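Local structure of bartonella effector protein (Bep) substrate of VirB T4SS (Bartonella rochalimae ATCC BAA-1498, 4YK1) at residues Lys107-Ser110 with Asn111-Asn115. The protein probably transfers AMP from ATP to tyrosine or threonine of target proteins as a full-length type IV secretion effector, of which this chain is the BID domain. Numbering follows the deposited sequence.
Sequences KILS and NEIFN
About two and a half turns of the long helix 97-140 carry this local contact, in which L109 and I113, one turn apart, run alongside each other on one face of the helix. Their side chains meet where CD1 of L109 comes 4.2 Å from CG1 of I113. CG1 of I113 stands beside its own backbone N (chi1 -69°), which also brings it back over the turn, 3.4 Å from the carbonyl O of L109. That same O accepts a hydrogen bond from the backbone N of I113 at 2.9 Å, almost straight at the hydrogen (167°). Three more i to i+4 bonds run alongside: N111 N to K107 O (3.0 Å), E112 N to I108 O (2.9 Å) and F114 N to S110 O (3.1 Å). In the four-helix bundle of the BID domain, the L109 and I113 side faces helix 32-49, both residues also touching L55; I113 packs on I41, and L109 on I48 and Y49. S110 and F114 turn instead to helix 67-78. S110 carries OG opposite its own backbone N across the CA–CB bond (chi1 167°), and from there OG hydrogen-bonds the carbonyl O of S73, tying a buried hydroxyl to that neighbouring helix, while the side chain of F114 touches R70 and S73. OE2 of E112 accepts a hydrogen bond from OG of S37; a long, weak ion pair with K119 could add a little to the stabilisation of its charge.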
# COMPACT_ATOMS: atom_id res chain seq x y z
N LYS A 107 -3.98 4.59 15.59
CA LYS A 107 -4.76 3.36 15.39
C LYS A 107 -5.52 3.38 14.07
O LYS A 107 -5.64 2.35 13.39
CB LYS A 107 -5.76 3.14 16.54
CG LYS A 107 -5.10 2.98 17.90
CD LYS A 107 -6.11 2.55 18.94
CE LYS A 107 -5.41 2.07 20.20
NZ LYS A 107 -4.79 3.20 20.91
N ILE A 108 -6.06 4.55 13.73
CA ILE A 108 -6.77 4.72 12.48
C ILE A 108 -5.78 4.59 11.32
O ILE A 108 -6.07 3.98 10.28
CB ILE A 108 -7.50 6.08 12.44
CG1 ILE A 108 -8.56 6.13 13.54
CG2 ILE A 108 -8.18 6.28 11.07
CD1 ILE A 108 -9.17 7.52 13.74
N LEU A 109 -4.60 5.16 11.51
CA LEU A 109 -3.55 5.05 10.50
C LEU A 109 -3.14 3.59 10.30
O LEU A 109 -2.98 3.12 9.17
CB LEU A 109 -2.34 5.90 10.91
CG LEU A 109 -1.11 5.78 10.00
CD1 LEU A 109 -1.42 6.15 8.53
CD2 LEU A 109 0.06 6.62 10.55
N SER A 110 -2.96 2.87 11.41
CA SER A 110 -2.61 1.45 11.34
C SER A 110 -3.65 0.70 10.53
O SER A 110 -3.32 -0.08 9.64
CB SER A 110 -2.51 0.84 12.74
OG SER A 110 -2.47 -0.58 12.67
N ASN A 111 -4.92 0.95 10.84
CA ASN A 111 -6.02 0.32 10.10
C ASN A 111 -5.98 0.66 8.60
O ASN A 111 -6.17 -0.21 7.74
CB ASN A 111 -7.34 0.76 10.72
CG ASN A 111 -8.52 -0.04 10.21
OD1 ASN A 111 -9.51 0.52 9.74
ND2 ASN A 111 -8.43 -1.34 10.31
N GLU A 112 -5.70 1.93 8.28
CA GLU A 112 -5.68 2.37 6.88
C GLU A 112 -4.52 1.73 6.11
O GLU A 112 -4.68 1.34 4.96
CB GLU A 112 -5.58 3.90 6.81
CG GLU A 112 -5.82 4.47 5.42
CD GLU A 112 -7.22 4.16 4.89
OE1 GLU A 112 -8.19 4.12 5.69
OE2 GLU A 112 -7.34 3.94 3.66
N ILE A 113 -3.36 1.60 6.75
CA ILE A 113 -2.23 0.87 6.15
C ILE A 113 -2.62 -0.58 5.85
O ILE A 113 -2.29 -1.12 4.80
CB ILE A 113 -1.00 0.91 7.07
CG1 ILE A 113 -0.42 2.34 7.14
CG2 ILE A 113 0.07 -0.08 6.57
CD1 ILE A 113 0.17 2.82 5.83
N PHE A 114 -3.30 -1.24 6.80
CA PHE A 114 -3.74 -2.61 6.56
C PHE A 114 -4.68 -2.66 5.36
O PHE A 114 -4.55 -3.52 4.49
CB PHE A 114 -4.45 -3.20 7.78
CG PHE A 114 -4.82 -4.65 7.60
CD1 PHE A 114 -3.91 -5.65 7.89
CD2 PHE A 114 -6.06 -5.00 7.08
CE1 PHE A 114 -4.23 -6.98 7.69
CE2 PHE A 114 -6.39 -6.33 6.87
CZ PHE A 114 -5.48 -7.33 7.18
N ASN A 115 -5.63 -1.74 5.31
CA ASN A 115 -6.59 -1.74 4.20
C ASN A 115 -5.93 -1.40 2.86
O ASN A 115 -6.28 -1.97 1.83
CB ASN A 115 -7.73 -0.76 4.48
CG ASN A 115 -8.62 -1.23 5.61
OD1 ASN A 115 -8.57 -2.40 5.99
ND2 ASN A 115 -9.44 -0.33 6.14